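Local coordinates for leucine-rich repeat protein (PDB 4ECN) that is of unknown function but, as an extracellular leucine-rich repeat protein of a gut Bacteroides, probably binds other proteins, at residues D159-N164 with R168-L173; F304-E307 with D313-G316; R796-G801 with L832-N837. One frame throughout, in Å; residues are numbered along the deposited sequence.

Contact 1: residues D159-N164 with R168-L173; sequences DVTVMN and RVTTEL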
loop_
_atom_site.group_PDB
_atom_site.type_symbol
_atom_site.label_atom_id
_atom_site.label_comp_id
_atom_site.label_asym_id
_atom_site.label_seq_id
_atom_site.Cartn_x
_atom_site.Cartn_y
_atom_site.Cartn_z
ATOM N N ASP A 159 34.273 -2.833 -21.446
ATOM C CA ASP A 159 33.902 -2.319 -20.122
ATOM C C ASP A 159 34.359 -3.310 -19.120
ATOM O O ASP A 159 33.918 -4.451 -19.208
ATOM C CB ASP A 159 32.377 -2.063 -19.980
ATOM C CG ASP A 159 31.777 -0.924 -20.781
ATOM O OD1 ASP A 159 32.464 0.085 -20.981
ATOM O OD2 ASP A 159 30.594 -1.009 -21.121
ATOM N N VAL A 160 35.271 -2.960 -18.203
ATOM C CA VAL A 160 35.615 -4.009 -17.251
ATOM C C VAL A 160 35.310 -3.508 -15.832
ATOM O O VAL A 160 35.455 -2.325 -15.512
ATOM C CB VAL A 160 37.048 -4.616 -17.355
ATOM C CG1 VAL A 160 37.415 -4.936 -18.804
ATOM C CG2 VAL A 160 38.117 -3.754 -16.700
ATOM N N THR A 161 34.815 -4.446 -15.018
ATOM C CA THR A 161 34.556 -4.310 -13.597
ATOM C C THR A 161 35.646 -5.038 -12.868
ATOM O O THR A 161 35.832 -6.246 -13.083
ATOM C CB THR A 161 33.164 -4.850 -13.190
ATOM O OG1 THR A 161 32.175 -4.496 -14.149
ATOM C CG2 THR A 161 32.755 -4.435 -11.772
ATOM N N VAL A 162 36.371 -4.319 -12.011
ATOM C CA VAL A 162 37.406 -4.919 -11.174
ATOM C C VAL A 162 36.908 -4.906 -9.764
ATOM O O VAL A 162 36.241 -3.948 -9.382
ATOM C CB VAL A 162 38.789 -4.237 -11.294
ATOM C CG1 VAL A 162 39.387 -4.445 -12.685
ATOM C CG2 VAL A 162 38.730 -2.757 -10.915
HETATM N N MSE A 163 37.217 -5.940 -8.983
HETATM C CA MSE A 163 36.813 -5.967 -7.577
HETATM C C MSE A 163 38.036 -6.118 -6.722
HETATM O O MSE A 163 38.861 -6.983 -6.996
HETATM C CB MSE A 163 35.811 -7.094 -7.298
HETATM C CG MSE A 163 35.118 -6.982 -5.946
HETATM SE SE MSE A 163 34.125 -8.602 -5.464
HETATM C CE MSE A 163 35.661 -9.814 -5.056
ATOM N N ASN A 164 38.169 -5.266 -5.701
ATOM C CA ASN A 164 39.279 -5.329 -4.760
ATOM C C ASN A 164 39.081 -6.611 -3.932
ATOM O O ASN A 164 38.068 -6.781 -3.258
ATOM C CB ASN A 164 39.367 -4.036 -3.906
ATOM C CG ASN A 164 40.534 -3.986 -2.928
ATOM O OD1 ASN A 164 40.759 -4.898 -2.107
ATOM N ND2 ASN A 164 41.267 -2.880 -2.935
ATOM N N ARG A 168 36.436 -5.747 -1.140
ATOM C CA ARG A 168 35.305 -6.101 -2.032
ATOM C C ARG A 168 34.717 -4.880 -2.813
ATOM O O ARG A 168 33.663 -5.028 -3.438
ATOM C CB ARG A 168 34.144 -6.790 -1.245
ATOM C CG ARG A 168 34.500 -8.049 -0.439
ATOM C CD ARG A 168 35.071 -9.149 -1.300
ATOM N NE ARG A 168 35.410 -10.326 -0.508
ATOM C CZ ARG A 168 36.180 -11.321 -0.935
ATOM N NH1 ARG A 168 36.725 -11.279 -2.148
ATOM N NH2 ARG A 168 36.436 -12.356 -0.140
ATOM N N VAL A 169 35.383 -3.711 -2.815
ATOM C CA VAL A 169 34.908 -2.538 -3.554
ATOM C C VAL A 169 35.101 -2.761 -5.053
ATOM O O VAL A 169 36.207 -3.064 -5.499
ATOM C CB VAL A 169 35.604 -1.230 -3.096
ATOM C CG1 VAL A 169 35.243 -0.036 -3.989
ATOM C CG2 VAL A 169 35.305 -0.928 -1.633
ATOM N N THR A 170 34.019 -2.589 -5.823
ATOM C CA THR A 170 34.048 -2.710 -7.279
ATOM C C THR A 170 34.307 -1.335 -7.886
ATOM O O THR A 170 34.034 -0.316 -7.250
ATOM C CB THR A 170 32.752 -3.339 -7.829
ATOM O OG1 THR A 170 31.635 -2.587 -7.382
ATOM C CG2 THR A 170 32.579 -4.782 -7.431
ATOM N N THR A 171 34.867 -1.309 -9.102
ATOM C CA THR A 171 35.163 -0.091 -9.865
ATOM C C THR A 171 34.865 -0.394 -11.313
ATOM O O THR A 171 35.274 -1.436 -11.810
ATOM C CB THR A 171 36.614 0.395 -9.629
ATOM O OG1 THR A 171 36.755 0.807 -8.261
ATOM C CG2 THR A 171 37.004 1.557 -10.548
ATOM N N GLU A 172 34.106 0.475 -11.972
ATOM C CA GLU A 172 33.761 0.250 -13.371
ATOM C C GLU A 172 34.658 1.136 -14.280
ATOM O O GLU A 172 34.806 2.335 -14.034
ATOM C CB GLU A 172 32.259 0.500 -13.612
ATOM C CG GLU A 172 31.778 0.078 -15.001
ATOM C CD GLU A 172 31.659 -1.410 -15.285
ATOM O OE1 GLU A 172 31.245 -2.151 -14.365
ATOM O OE2 GLU A 172 31.889 -1.819 -16.449
ATOM N N LEU A 173 35.286 0.508 -15.288
ATOM C CA LEU A 173 36.197 1.130 -16.262
ATOM C C LEU A 173 35.516 1.049 -17.624
ATOM O O LEU A 173 35.510 -0.005 -18.269
ATOM C CB LEU A 173 37.574 0.422 -16.218
ATOM C CG LEU A 173 38.188 0.314 -14.819
ATOM C CD1 LEU A 173 39.248 -0.754 -14.745
ATOM C CD2 LEU A 173 38.678 1.640 -14.306
#
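Arg-168 meets Asn-164 and Met-163 near the turn of an antiparallel beta hairpin, strands 157-164 and 170-179, within a DUF4458 region of the transthyretin clan. Arg-168 N gives a weak bond to Asn-164 O, while Asn-164 OD1 takes the backbone N-H groups of Phe-166 and Asn-167 in the turn. The arginine chain bends at its second torsion, and the edge of its guanidinium lies against the methyl end of the selenomethionine Met-163, NH1 to CE 3.4 Å. Val-169 joins through its backbone: its O receives Asn-164 N at 3.0 Å along a nearly straight N-H line (174°), although the donor is tilted from the carbonyl plane. Thr-170, in a non-hydrogen-bonded pair with Met-163, lays its CG2 3.7 Å from Met-163 CG. Thr-171 forms a hydrogen-bonded pair with Val-162, each N bonding to the other's O; their side chains lie side by side, both touching Leu-211 of strand 202-212. Glu-172 lies on the face of Thr-170 and Met-163, its end swinging toward strand 157-164. Its chain bends at chi2 (73°), and Thr-161 OG1 donates a hydrogen bond to Glu-172 OE1 (2.5 Å) on the syn side, 34° out of the carboxylate plane. Asp-159 OD2, bonded to Tyr-224, is 4.9 Å from Glu-172 OE2, a like charge that the Thr-161 hydroxyl may help to offset. Leu-173 pairs with Val-160 through bonds in both directions, Leu-173 N reaching Val-160 O at 2.8 Å. On the Val-162 face, packed against Phe-135 of strand 130-139, Leu-173 CD1 touches Val-160 CG2 at 3.8 Å and Val-162 CG1 at 4.2 Å.

Contact 2: residues F304-E307 with D313-G316; sequences FNKE and DQPG. With NA (sodium ion), chain B.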
loop_
_atom_site.group_PDB
_atom_site.type_symbol
_atom_site.label_atom_id
_atom_site.label_comp_id
_atom_site.label_asym_id
_atom_site.label_seq_id
_atom_site.Cartn_x
_atom_site.Cartn_y
_atom_site.Cartn_z
ATOM N N PHE A 304 23.710 -0.774 -7.723
ATOM C CA PHE A 304 24.399 -1.373 -8.869
ATOM C C PHE A 304 25.933 -1.160 -8.750
ATOM O O PHE A 304 26.666 -1.463 -9.687
ATOM C CB PHE A 304 23.847 -0.807 -10.200
ATOM C CG PHE A 304 22.385 -1.126 -10.430
ATOM C CD1 PHE A 304 21.994 -2.364 -10.930
ATOM C CD2 PHE A 304 21.396 -0.194 -10.129
ATOM C CE1 PHE A 304 20.642 -2.664 -11.124
ATOM C CE2 PHE A 304 20.041 -0.495 -10.327
ATOM C CZ PHE A 304 19.675 -1.729 -10.814
ATOM N N ASN A 305 26.420 -0.682 -7.586
ATOM C CA ASN A 305 27.858 -0.478 -7.336
ATOM C C ASN A 305 28.416 -1.743 -6.686
ATOM O O ASN A 305 28.994 -1.733 -5.594
ATOM C CB ASN A 305 28.101 0.767 -6.478
ATOM C CG ASN A 305 27.470 1.994 -7.042
ATOM O OD1 ASN A 305 26.679 2.660 -6.371
ATOM N ND2 ASN A 305 27.696 2.235 -8.326
ATOM N N LYS A 306 28.163 -2.851 -7.360
ATOM C CA LYS A 306 28.546 -4.169 -6.912
ATOM C C LYS A 306 28.633 -5.075 -8.147
ATOM O O LYS A 306 28.200 -4.667 -9.228
ATOM C CB LYS A 306 27.568 -4.698 -5.828
ATOM C CG LYS A 306 26.086 -4.717 -6.218
ATOM C CD LYS A 306 25.251 -5.340 -5.108
ATOM C CE LYS A 306 23.807 -5.488 -5.480
ATOM N NZ LYS A 306 22.990 -6.028 -4.362
ATOM N N GLU A 307 29.258 -6.261 -7.992
ATOM C CA GLU A 307 29.445 -7.269 -9.027
ATOM C C GLU A 307 28.140 -7.557 -9.752
ATOM O O GLU A 307 27.129 -7.806 -9.094
ATOM C CB GLU A 307 29.978 -8.558 -8.393
ATOM C CG GLU A 307 30.288 -9.640 -9.412
ATOM C CD GLU A 307 30.475 -11.032 -8.856
ATOM O OE1 GLU A 307 30.259 -11.244 -7.639
ATOM O OE2 GLU A 307 30.791 -11.930 -9.669
ATOM N N ASP A 313 19.988 -9.049 -6.640
ATOM C CA ASP A 313 19.753 -8.843 -5.212
ATOM C C ASP A 313 19.379 -7.369 -4.970
ATOM O O ASP A 313 20.249 -6.503 -4.759
ATOM C CB ASP A 313 20.996 -9.256 -4.410
ATOM C CG ASP A 313 20.835 -9.336 -2.902
ATOM O OD1 ASP A 313 20.038 -8.544 -2.338
ATOM O OD2 ASP A 313 21.590 -10.105 -2.274
ATOM N N GLN A 314 18.071 -7.082 -5.036
ATOM C CA GLN A 314 17.561 -5.731 -4.838
ATOM C C GLN A 314 16.312 -5.722 -3.972
ATOM O O GLN A 314 15.480 -6.635 -4.099
ATOM C CB GLN A 314 17.234 -5.060 -6.184
ATOM C CG GLN A 314 18.380 -4.917 -7.177
ATOM C CD GLN A 314 19.569 -4.113 -6.720
ATOM O OE1 GLN A 314 19.527 -3.331 -5.766
ATOM N NE2 GLN A 314 20.666 -4.292 -7.416
ATOM N N PRO A 315 16.121 -4.671 -3.124
ATOM C CA PRO A 315 14.874 -4.591 -2.339
ATOM C C PRO A 315 13.680 -4.390 -3.282
ATOM O O PRO A 315 13.690 -3.463 -4.116
ATOM C CB PRO A 315 15.113 -3.401 -1.409
ATOM C CG PRO A 315 16.158 -2.574 -2.084
ATOM C CD PRO A 315 17.011 -3.517 -2.857
ATOM N N GLY A 316 12.731 -5.330 -3.220
ATOM C CA GLY A 316 11.553 -5.358 -4.091
ATOM C C GLY A 316 11.632 -6.365 -5.238
ATOM O O GLY A 316 10.606 -6.684 -5.861
HETATM NA NA NA B . 15.259 -8.994 -2.780
#
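Lys-306 NZ donates to the backbone oxygen of Asp-313, with NZ to O at 2.8 Å and the ammonium in the carbonyl plane, at a C=O...N angle of 145°. The carboxylate of Asp-313 is the lesser partner: its OD1 stays 4.4 Å from Lys-306 NZ, beyond a salt bridge, and can add only a looser attraction. One residue on, Gln-314 O binds a sodium ion at 2.7 Å, a site shared with Val-317 O. The Gln-314 side chain turns the other way, toward residues 304-307, where its NE2 is held by two carbonyl oxygens, those of Asn-303 and Trp-311. Both segments belong to the long loop between helix 266-280 and strand 317-319, an outermost strand of the leucine-rich repeat sheet; the contact joins two parts of this loop at the N-terminal end of the repeats. CG of Lys-306 sits between its backbone N and carbonyl carbon (chi1 55°), and from there the chain runs fully extended across to Asp-313, passing CE within 3.9 Å of Gln-314 NE2. Were Lys-306 cut back to an alanine, the Asp-313 carbonyl would probably lose this donor and a gap would open beside the Gln-314 amide. The same NE2 hangs over one face of the Phe-304 ring, nearer its rim than its centre and 4.0 Å from CE1, with the amide plane inclined 34° to the ring. Farther out, Phe-304 meets Trp-311 edge-to-face and packs obliquely on Trp-278 of helix 266-280, while the indole N-H of Trp-311 bonds to Lys-306 O.

Contact 3: residues R796-G801 with L832-N837; sequences RQWPTG and LDIADN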
loop_
_atom_site.group_PDB
_atom_site.type_symbol
_atom_site.label_atom_id
_atom_site.label_comp_id
_atom_site.label_asym_id
_atom_site.label_seq_id
_atom_site.Cartn_x
_atom_site.Cartn_y
_atom_site.Cartn_z
ATOM N N ARG A 796 -37.257 10.657 38.309
ATOM C CA ARG A 796 -36.990 10.924 39.726
ATOM C C ARG A 796 -36.966 9.676 40.626
ATOM O O ARG A 796 -36.406 9.736 41.732
ATOM C CB ARG A 796 -38.060 11.869 40.317
ATOM C CG ARG A 796 -38.117 13.249 39.730
ATOM C CD ARG A 796 -38.805 14.165 40.723
ATOM N NE ARG A 796 -40.166 14.581 40.353
ATOM C CZ ARG A 796 -40.450 15.632 39.584
ATOM N NH1 ARG A 796 -39.473 16.344 39.029
ATOM N NH2 ARG A 796 -41.713 15.957 39.335
ATOM N N GLN A 797 -37.645 8.596 40.233
ATOM C CA GLN A 797 -37.713 7.474 41.164
ATOM C C GLN A 797 -36.656 6.407 40.827
ATOM O O GLN A 797 -36.500 6.004 39.675
ATOM C CB GLN A 797 -39.138 6.861 41.197
ATOM C CG GLN A 797 -39.359 5.732 42.223
ATOM C CD GLN A 797 -38.904 6.034 43.633
ATOM O OE1 GLN A 797 -39.058 7.143 44.148
ATOM N NE2 GLN A 797 -38.343 5.036 44.297
ATOM N N TRP A 798 -35.929 5.972 41.868
ATOM C CA TRP A 798 -34.923 4.931 41.790
ATOM C C TRP A 798 -35.634 3.600 41.592
ATOM O O TRP A 798 -36.704 3.437 42.184
ATOM C CB TRP A 798 -34.092 4.968 43.078
ATOM C CG TRP A 798 -33.221 3.774 43.311
ATOM C CD1 TRP A 798 -33.538 2.663 44.029
ATOM C CD2 TRP A 798 -31.875 3.588 42.850
ATOM N NE1 TRP A 798 -32.483 1.783 44.024
ATOM C CE2 TRP A 798 -31.451 2.321 43.303
ATOM C CE3 TRP A 798 -30.995 4.354 42.065
ATOM C CZ2 TRP A 798 -30.175 1.807 43.018
ATOM C CZ3 TRP A 798 -29.721 3.855 41.803
ATOM C CH2 TRP A 798 -29.324 2.596 42.276
ATOM N N PRO A 799 -35.097 2.641 40.782
ATOM C CA PRO A 799 -35.803 1.359 40.584
ATOM C C PRO A 799 -35.587 0.399 41.764
ATOM O O PRO A 799 -34.768 -0.518 41.685
ATOM C CB PRO A 799 -35.184 0.824 39.296
ATOM C CG PRO A 799 -33.829 1.377 39.289
ATOM C CD PRO A 799 -33.857 2.693 39.977
ATOM N N THR A 800 -36.361 0.599 42.844
ATOM C CA THR A 800 -36.288 -0.163 44.084
ATOM C C THR A 800 -36.508 -1.658 43.780
ATOM O O THR A 800 -37.540 -2.030 43.217
ATOM C CB THR A 800 -37.300 0.391 45.102
ATOM O OG1 THR A 800 -37.154 1.813 45.209
ATOM C CG2 THR A 800 -37.143 -0.229 46.460
ATOM N N GLY A 801 -35.504 -2.467 44.146
ATOM C CA GLY A 801 -35.441 -3.909 43.951
ATOM C C GLY A 801 -34.350 -4.319 42.976
ATOM O O GLY A 801 -34.047 -5.510 42.856
ATOM N N LEU A 832 -21.477 1.736 39.076
ATOM C CA LEU A 832 -22.698 2.531 39.215
ATOM C C LEU A 832 -22.475 3.998 38.887
ATOM O O LEU A 832 -21.631 4.636 39.511
ATOM C CB LEU A 832 -23.233 2.406 40.657
ATOM C CG LEU A 832 -24.590 3.040 40.959
ATOM C CD1 LEU A 832 -25.706 2.285 40.292
ATOM C CD2 LEU A 832 -24.858 3.050 42.450
ATOM N N ASP A 833 -23.282 4.540 37.942
ATOM C CA ASP A 833 -23.243 5.950 37.546
ATOM C C ASP A 833 -24.473 6.657 38.095
ATOM O O ASP A 833 -25.590 6.443 37.619
ATOM C CB ASP A 833 -23.132 6.125 36.019
ATOM C CG ASP A 833 -23.446 7.516 35.467
ATOM O OD1 ASP A 833 -23.014 8.525 36.086
ATOM O OD2 ASP A 833 -24.063 7.596 34.385
ATOM N N ILE A 834 -24.263 7.482 39.121
ATOM C CA ILE A 834 -25.340 8.235 39.732
ATOM C C ILE A 834 -25.019 9.738 39.648
ATOM O O ILE A 834 -25.738 10.543 40.243
ATOM C CB ILE A 834 -25.620 7.777 41.177
ATOM C CG1 ILE A 834 -24.392 7.946 42.108
ATOM C CG2 ILE A 834 -26.194 6.358 41.196
ATOM C CD1 ILE A 834 -24.781 7.955 43.608
ATOM N N ALA A 835 -23.971 10.110 38.862
ATOM C CA ALA A 835 -23.560 11.502 38.684
ATOM C C ALA A 835 -24.609 12.308 37.934
ATOM O O ALA A 835 -25.366 11.764 37.128
ATOM C CB ALA A 835 -22.246 11.576 37.955
ATOM N N ASP A 836 -24.666 13.604 38.240
ATOM C CA ASP A 836 -25.550 14.589 37.652
ATOM C C ASP A 836 -27.019 14.299 38.071
ATOM O O ASP A 836 -27.934 14.428 37.257
ATOM C CB ASP A 836 -25.362 14.631 36.115
ATOM C CG ASP A 836 -25.902 15.861 35.394
ATOM O OD1 ASP A 836 -26.534 16.724 36.069
ATOM O OD2 ASP A 836 -25.693 15.962 34.151
ATOM N N ASN A 837 -27.235 13.932 39.371
ATOM C CA ASN A 837 -28.538 13.744 40.067
ATOM C C ASN A 837 -28.445 14.658 41.271
ATOM O O ASN A 837 -27.767 14.301 42.229
ATOM C CB ASN A 837 -28.832 12.269 40.405
ATOM C CG ASN A 837 -29.173 11.428 39.198
ATOM O OD1 ASN A 837 -30.286 11.452 38.699
ATOM N ND2 ASN A 837 -28.231 10.633 38.720
#
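Trp-798 reaches Leu-832 with the far corner of its indole: CH2 lies 4.1 Å from Leu-832 CD1, the methyl meeting the ring at its edge, near its plane, and the two side chains approaching from opposite directions. Ile-834 adds a lighter touch, its CG2 coming obliquely to within 4.4 Å of Trp-798 CZ3. The meeting is wholly apolar and buried. With CG opposite its own backbone N (chi1 166°), the indole is directed toward strand 831-833 and into the interior. The following Pro-799 covers one face of the ring with its CD, 3.5 Å above the plane and offset toward the rim, and the indole N-H is taken up by Glu-823, which would fix the rotation of the ring. On the other side, Leu-832, Ile-834 and Asn-837 fit the LxLxxN signature of a leucine-rich repeat, the two aliphatic chains pointing inward and the asparagine following the strand. Asn-837 ND2 bonds to Ile-834 O at 2.9 Å; the oxygen lies in the amide plane, but the donor stands 67° out of the carbonyl plane. The same amide reaches back to the loop after strand 810-812, ND2 to Ile-813 O and OD1 to Ile-818 N, consistent with the asparagine ladder of this fold. Strand 831-833 runs between 810-812 and 857-859 in a parallel sheet. Trp-798 comes from the loop between strands 780-782 and 810-812, and its indole touches both Leu-811 of strand 810-812 and Leu-832 of the next strand.

How the contacts relate
The three contacts follow in series along the chain. Contacts 1 and 2 adjoin, their centres about 15 Å apart: Thr-170 of the hairpin packs against Asn-305, Lys-306 and Glu-307, bringing the DUF4458 region up against the start of the leucine-rich repeats. Contact 3 lies on the opposite side of the chain's centre, its own centre about 71 Å from that of contact 2. Contact 1 is a regular backbone ladder between adjacent strands, partly buried; contact 2, also partly buried, joins two irregular loop pieces through a lysine-carbonyl bond beside a sodium site. Contact 3 alone is fully buried and purely apolar, linking a loop to a strand inside the solenoid.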